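Long-range contact in alpha-fucosidase (Bifidobacterium bifidum, PDB 2EAB), which probably releases alpha-1,2-linked L-fucose from glycans by hydrolysis, this chain being the family 95 catalytic region of a longer protein: residues R46-G60 with V63-E77. Sequence-based numbering, arbitrary orientation.
With CA (calcium ion), chain C.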
loop_
_atom_site.group_PDB
_atom_site.type_symbol
_atom_site.label_atom_id
_atom_site.label_comp_id
_atom_site.label_asym_id
_atom_site.label_seq_id
_atom_site.Cartn_x
_atom_site.Cartn_y
_atom_site.Cartn_z
ATOM N N ARG A 46 -16.874 0.350 -16.719
ATOM C CA ARG A 46 -16.386 1.563 -17.359
ATOM C C ARG A 46 -15.700 2.465 -16.333
ATOM O O ARG A 46 -14.625 3.011 -16.600
ATOM C CB ARG A 46 -17.510 2.318 -18.080
ATOM C CG ARG A 46 -17.019 3.490 -18.937
ATOM C CD ARG A 46 -16.482 3.040 -20.294
ATOM N NE ARG A 46 -17.529 2.486 -21.155
ATOM C CZ ARG A 46 -17.310 1.901 -22.331
ATOM N NH1 ARG A 46 -16.078 1.790 -22.816
ATOM N NH2 ARG A 46 -18.333 1.427 -23.028
ATOM N N TRP A 47 -16.318 2.607 -15.161
ATOM C CA TRP A 47 -15.741 3.414 -14.085
ATOM C C TRP A 47 -14.282 3.018 -13.804
ATOM O O TRP A 47 -13.379 3.869 -13.790
ATOM C CB TRP A 47 -16.574 3.314 -12.793
ATOM C CG TRP A 47 -15.861 3.982 -11.648
ATOM C CD1 TRP A 47 -15.884 5.306 -11.333
ATOM C CD2 TRP A 47 -14.971 3.361 -10.708
ATOM N NE1 TRP A 47 -15.077 5.551 -10.244
ATOM C CE2 TRP A 47 -14.500 4.374 -9.845
ATOM C CE3 TRP A 47 -14.542 2.044 -10.498
ATOM C CZ2 TRP A 47 -13.604 4.113 -8.801
ATOM C CZ3 TRP A 47 -13.648 1.783 -9.463
ATOM C CH2 TRP A 47 -13.193 2.815 -8.628
ATOM N N GLN A 48 -14.051 1.729 -13.577
ATOM C CA GLN A 48 -12.734 1.285 -13.106
ATOM C C GLN A 48 -11.653 1.374 -14.170
ATOM O O GLN A 48 -10.472 1.482 -13.839
ATOM C CB GLN A 48 -12.782 -0.137 -12.535
ATOM C CG GLN A 48 -13.019 -1.220 -13.569
ATOM C CD GLN A 48 -12.816 -2.613 -13.020
ATOM O OE1 GLN A 48 -12.204 -2.804 -11.965
ATOM N NE2 GLN A 48 -13.312 -3.602 -13.749
ATOM N N GLN A 49 -12.048 1.333 -15.443
ATOM C CA GLN A 49 -11.068 1.297 -16.532
ATOM C C GLN A 49 -10.734 2.662 -17.118
ATOM O O GLN A 49 -9.703 2.812 -17.778
ATOM C CB GLN A 49 -11.517 0.345 -17.651
ATOM C CG GLN A 49 -11.727 -1.085 -17.183
ATOM C CD GLN A 49 -11.580 -2.126 -18.282
ATOM O OE1 GLN A 49 -10.850 -1.930 -19.261
ATOM N NE2 GLN A 49 -12.251 -3.256 -18.104
ATOM N N THR A 50 -11.594 3.649 -16.886
ATOM C CA THR A 50 -11.532 4.881 -17.681
ATOM C C THR A 50 -11.522 6.210 -16.923
ATOM O O THR A 50 -11.141 7.226 -17.502
ATOM C CB THR A 50 -12.674 4.949 -18.736
ATOM O OG1 THR A 50 -13.919 5.156 -18.069
ATOM C CG2 THR A 50 -12.758 3.678 -19.569
ATOM N N THR A 51 -11.948 6.225 -15.660
ATOM C CA THR A 51 -12.070 7.487 -14.932
ATOM C C THR A 51 -10.761 7.892 -14.256
ATOM O O THR A 51 -9.876 7.063 -14.042
ATOM C CB THR A 51 -13.222 7.449 -13.901
ATOM O OG1 THR A 51 -12.928 6.474 -12.892
ATOM C CG2 THR A 51 -14.552 7.117 -14.581
ATOM N N LEU A 52 -10.646 9.173 -13.924
ATOM C CA LEU A 52 -9.383 9.714 -13.434
ATOM C C LEU A 52 -9.504 10.171 -11.987
ATOM O O LEU A 52 -10.341 11.013 -11.670
ATOM C CB LEU A 52 -8.885 10.839 -14.349
ATOM C CG LEU A 52 -8.485 10.383 -15.758
ATOM C CD1 LEU A 52 -8.250 11.569 -16.686
ATOM C CD2 LEU A 52 -7.252 9.480 -15.703
ATOM N N PRO A 53 -8.688 9.577 -11.095
ATOM C CA PRO A 53 -8.800 9.802 -9.663
ATOM C C PRO A 53 -8.039 11.008 -9.129
ATOM O O PRO A 53 -6.959 11.354 -9.620
ATOM C CB PRO A 53 -8.199 8.525 -9.078
ATOM C CG PRO A 53 -7.128 8.163 -10.043
ATOM C CD PRO A 53 -7.644 8.580 -11.404
ATOM N N PHE A 54 -8.604 11.615 -8.098
ATOM C CA PHE A 54 -7.916 12.630 -7.318
ATOM C C PHE A 54 -8.466 12.571 -5.897
ATOM O O PHE A 54 -9.570 12.070 -5.667
ATOM C CB PHE A 54 -8.095 14.027 -7.938
ATOM C CG PHE A 54 -9.500 14.543 -7.866
ATOM C CD1 PHE A 54 -9.874 15.395 -6.839
ATOM C CD2 PHE A 54 -10.454 14.173 -8.813
ATOM C CE1 PHE A 54 -11.173 15.872 -6.748
ATOM C CE2 PHE A 54 -11.761 14.646 -8.725
ATOM C CZ PHE A 54 -12.118 15.498 -7.693
ATOM N N GLY A 55 -7.699 13.077 -4.941
ATOM C CA GLY A 55 -8.141 13.055 -3.559
ATOM C C GLY A 55 -7.237 13.852 -2.653
ATOM O O GLY A 55 -6.165 14.315 -3.073
ATOM N N ASN A 56 -7.675 14.021 -1.409
ATOM C CA ASN A 56 -6.874 14.690 -0.388
ATOM C C ASN A 56 -6.523 13.761 0.776
ATOM O O ASN A 56 -6.208 14.220 1.872
ATOM C CB ASN A 56 -7.575 15.963 0.116
ATOM C CG ASN A 56 -8.828 15.671 0.928
ATOM O OD1 ASN A 56 -9.214 14.519 1.117
ATOM N ND2 ASN A 56 -9.468 16.726 1.420
ATOM N N GLY A 57 -6.580 12.455 0.522
ATOM C CA GLY A 57 -6.362 11.440 1.552
ATOM C C GLY A 57 -7.624 11.058 2.304
ATOM O O GLY A 57 -7.633 10.059 3.036
ATOM N N LYS A 58 -8.681 11.855 2.133
ATOM C CA LYS A 58 -9.920 11.675 2.890
ATOM C C LYS A 58 -11.135 11.611 1.972
ATOM O O LYS A 58 -11.851 10.613 1.966
ATOM C CB LYS A 58 -10.064 12.759 3.956
ATOM C CG LYS A 58 -8.940 12.720 4.984
ATOM C CD LYS A 58 -9.098 13.772 6.046
ATOM C CE LYS A 58 -8.529 15.103 5.601
ATOM N NZ LYS A 58 -8.794 16.127 6.638
ATOM N N ILE A 59 -11.363 12.664 1.191
ATOM C CA ILE A 59 -12.351 12.617 0.119
ATOM C C ILE A 59 -11.656 12.411 -1.219
ATOM O O ILE A 59 -10.509 12.828 -1.416
ATOM C CB ILE A 59 -13.279 13.864 0.077
ATOM C CG1 ILE A 59 -12.473 15.170 -0.001
ATOM C CG2 ILE A 59 -14.243 13.847 1.265
ATOM C CD1 ILE A 59 -13.331 16.419 -0.142
ATOM N N GLY A 60 -12.360 11.749 -2.130
ATOM C CA GLY A 60 -11.831 11.471 -3.446
ATOM C C GLY A 60 -12.891 11.591 -4.514
ATOM O O GLY A 60 -14.085 11.400 -4.257
ATOM N N VAL A 63 -13.173 11.266 -12.136
ATOM C CA VAL A 63 -13.781 12.141 -13.137
ATOM C C VAL A 63 -14.053 11.394 -14.433
ATOM O O VAL A 63 -13.163 10.742 -14.983
ATOM C CB VAL A 63 -12.862 13.349 -13.433
ATOM C CG1 VAL A 63 -13.491 14.283 -14.465
ATOM C CG2 VAL A 63 -12.558 14.098 -12.152
ATOM N N TRP A 64 -15.286 11.511 -14.922
ATOM C CA TRP A 64 -15.667 10.884 -16.184
ATOM C C TRP A 64 -15.404 11.799 -17.392
ATOM O O TRP A 64 -14.988 11.334 -18.448
ATOM C CB TRP A 64 -17.137 10.450 -16.144
ATOM C CG TRP A 64 -17.452 9.363 -15.141
ATOM C CD1 TRP A 64 -17.393 9.454 -13.774
ATOM C CD2 TRP A 64 -17.898 8.032 -15.431
ATOM N NE1 TRP A 64 -17.762 8.261 -13.201
ATOM C CE2 TRP A 64 -18.078 7.370 -14.192
ATOM C CE3 TRP A 64 -18.153 7.328 -16.616
ATOM C CZ2 TRP A 64 -18.511 6.047 -14.105
ATOM C CZ3 TRP A 64 -18.583 6.008 -16.528
ATOM C CH2 TRP A 64 -18.754 5.382 -15.279
ATOM N N GLY A 65 -15.643 13.095 -17.221
ATOM C CA GLY A 65 -15.441 14.064 -18.299
ATOM C C GLY A 65 -16.489 13.985 -19.394
ATOM O O GLY A 65 -16.192 14.242 -20.565
ATOM N N GLU A 66 -17.714 13.624 -19.023
ATOM C CA GLU A 66 -18.806 13.558 -19.993
ATOM C C GLU A 66 -19.202 14.951 -20.456
ATOM O O GLU A 66 -19.110 15.913 -19.702
ATOM C CB GLU A 66 -20.008 12.807 -19.421
ATOM C CG GLU A 66 -19.688 11.384 -18.954
ATOM C CD GLU A 66 -19.101 10.514 -20.050
ATOM O OE1 GLU A 66 -19.598 10.582 -21.197
ATOM O OE2 GLU A 66 -18.140 9.763 -19.769
ATOM N N VAL A 67 -19.646 15.048 -21.705
ATOM C CA VAL A 67 -19.950 16.344 -22.310
ATOM C C VAL A 67 -21.148 17.023 -21.639
ATOM O O VAL A 67 -21.030 18.143 -21.139
ATOM C CB VAL A 67 -20.153 16.230 -23.845
ATOM C CG1 VAL A 67 -20.718 17.525 -24.425
ATOM C CG2 VAL A 67 -18.841 15.878 -24.533
ATOM N N SER A 68 -22.292 16.341 -21.616
ATOM C CA SER A 68 -23.517 16.947 -21.101
ATOM C C SER A 68 -23.796 16.584 -19.643
ATOM O O SER A 68 -23.874 17.465 -18.791
ATOM C CB SER A 68 -24.715 16.605 -21.988
ATOM O OG SER A 68 -25.855 17.341 -21.582
ATOM N N ARG A 69 -23.959 15.296 -19.354
ATOM C CA ARG A 69 -24.197 14.882 -17.974
ATOM C C ARG A 69 -22.878 14.454 -17.350
ATOM O O ARG A 69 -22.537 13.268 -17.299
ATOM C CB ARG A 69 -25.274 13.795 -17.871
ATOM C CG ARG A 69 -25.697 13.501 -16.433
ATOM C CD ARG A 69 -27.047 12.812 -16.373
ATOM N NE ARG A 69 -27.295 12.175 -15.078
ATOM C CZ ARG A 69 -27.817 12.781 -14.013
ATOM N NH1 ARG A 69 -28.151 14.067 -14.053
ATOM N NH2 ARG A 69 -28.003 12.093 -12.893
ATOM N N GLU A 70 -22.130 15.456 -16.905
ATOM C CA GLU A 70 -20.847 15.232 -16.267
ATOM C C GLU A 70 -21.033 14.500 -14.940
ATOM O O GLU A 70 -22.033 14.693 -14.239
ATOM C CB GLU A 70 -20.110 16.560 -16.083
ATOM C CG GLU A 70 -18.829 16.499 -15.248
ATOM C CD GLU A 70 -17.683 15.717 -15.897
ATOM O OE1 GLU A 70 -17.863 14.529 -16.231
ATOM O OE2 GLU A 70 -16.584 16.298 -16.043
ATOM N N ARG A 71 -20.056 13.661 -14.618
ATOM C CA ARG A 71 -20.107 12.802 -13.448
ATOM C C ARG A 71 -18.742 12.760 -12.777
ATOM O O ARG A 71 -17.718 12.558 -13.441
ATOM C CB ARG A 71 -20.531 11.394 -13.865
ATOM C CG ARG A 71 -20.705 10.413 -12.721
ATOM C CD ARG A 71 -21.120 9.061 -13.252
ATOM N NE ARG A 71 -21.181 8.068 -12.181
ATOM C CZ ARG A 71 -21.519 6.791 -12.343
ATOM N NH1 ARG A 71 -21.834 6.312 -13.543
ATOM N NH2 ARG A 71 -21.540 5.980 -11.292
ATOM N N VAL A 72 -18.744 12.968 -11.463
ATOM C CA VAL A 72 -17.577 12.721 -10.624
ATOM C C VAL A 72 -18.004 11.744 -9.536
ATOM O O VAL A 72 -18.773 12.092 -8.641
ATOM C CB VAL A 72 -17.023 14.019 -9.993
ATOM C CG1 VAL A 72 -15.794 13.719 -9.136
ATOM C CG2 VAL A 72 -16.698 15.046 -11.072
ATOM N N THR A 73 -17.525 10.512 -9.636
ATOM C CA THR A 73 -17.825 9.500 -8.633
ATOM C C THR A 73 -17.127 9.899 -7.332
ATOM O O THR A 73 -15.965 10.319 -7.354
ATOM C CB THR A 73 -17.423 8.111 -9.152
ATOM O OG1 THR A 73 -18.203 7.812 -10.320
ATOM C CG2 THR A 73 -17.649 7.032 -8.105
ATOM N N PHE A 74 -17.841 9.796 -6.216
ATOM C CA PHE A 74 -17.417 10.418 -4.966
ATOM C C PHE A 74 -17.207 9.414 -3.841
ATOM O O PHE A 74 -18.004 8.482 -3.676
ATOM C CB PHE A 74 -18.442 11.479 -4.541
ATOM C CG PHE A 74 -18.004 12.311 -3.372
ATOM C CD1 PHE A 74 -17.187 13.421 -3.557
ATOM C CD2 PHE A 74 -18.389 11.972 -2.079
ATOM C CE1 PHE A 74 -16.773 14.189 -2.473
ATOM C CE2 PHE A 74 -17.973 12.732 -0.990
ATOM C CZ PHE A 74 -17.160 13.844 -1.191
ATOM N N ASN A 75 -16.141 9.636 -3.069
ATOM C CA ASN A 75 -15.788 8.804 -1.924
ATOM C C ASN A 75 -15.375 9.633 -0.723
ATOM O O ASN A 75 -14.795 10.719 -0.862
ATOM C CB ASN A 75 -14.592 7.907 -2.259
ATOM C CG ASN A 75 -14.965 6.708 -3.098
ATOM O OD1 ASN A 75 -15.505 5.717 -2.592
ATOM N ND2 ASN A 75 -14.656 6.774 -4.374
ATOM N N GLU A 76 -15.642 9.093 0.461
ATOM C CA GLU A 76 -14.976 9.536 1.684
ATOM C C GLU A 76 -14.472 8.287 2.416
ATOM O O GLU A 76 -15.201 7.294 2.554
ATOM C CB GLU A 76 -15.907 10.374 2.566
ATOM C CG GLU A 76 -15.180 11.314 3.541
ATOM C CD GLU A 76 -14.846 10.696 4.890
ATOM O OE1 GLU A 76 -14.134 11.367 5.681
ATOM O OE2 GLU A 76 -15.300 9.562 5.166
ATOM N N GLU A 77 -13.234 8.365 2.902
ATOM C CA GLU A 77 -12.481 7.201 3.391
ATOM C C GLU A 77 -13.129 6.439 4.547
ATOM O O GLU A 77 -12.819 5.266 4.749
ATOM C CB GLU A 77 -11.067 7.624 3.806
ATOM C CG GLU A 77 -11.077 8.651 4.934
ATOM C CD GLU A 77 -9.755 8.853 5.641
ATOM O OE1 GLU A 77 -9.691 9.829 6.420
ATOM O OE2 GLU A 77 -8.806 8.058 5.449
HETATM CA CA CA C . -7.306 7.176 3.417
#
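With CG2 of T51 anti to its carbonyl carbon and OG1 between the backbone N and the carbonyl carbon (chi1 64°), the two branches of this threonine are shared between two indoles. CG2 is set over the face of the W64 five-membered ring, 3.5 Å from its centroid, in a CH-pi contact almost on the ring normal, while OG1 lies over a face of W47, offset toward the rim, and bonds to W47 O. W64 is turned by a chi1 of -65° toward the end of helix 42-50, where its CZ2 meets W47 CB at 3.6 Å; the two indoles are oblique, their planes 46° apart. R71 CD lies over the opposite face of W64, also offset toward the rim, its guanidinium paired with D141 and D43. In the plane of the ring, NE1 of W64 gives a nearly straight 2.9 Å bond to OG1 of T73, which fixes the ring's rotation. Were W64 an alanine, T73 OG1 would probably lose this donor and a gap would open between T51 CG2 and R71 CD. Nearby, F54 CE2 touches V63 CG2 at its ring edge.

Strand 59-63 pairs on both sides: L52 and V63 form one antiparallel hydrogen-bonded pair, G60 and N75 another. Farther along, E77 N bonds to K58 O at 2.8 Å, and E77 OE2 binds calcium at 2.7 Å; Q392 is a further polar partner of this carboxylate. Strands 52-55, 59-63 and 69-76 thus form an antiparallel meander at the edge of a seven-stranded sheet in the N-terminal domain, its far end meeting a calcium site that includes G57, S386 ending helix 365-386, and L393 beyond.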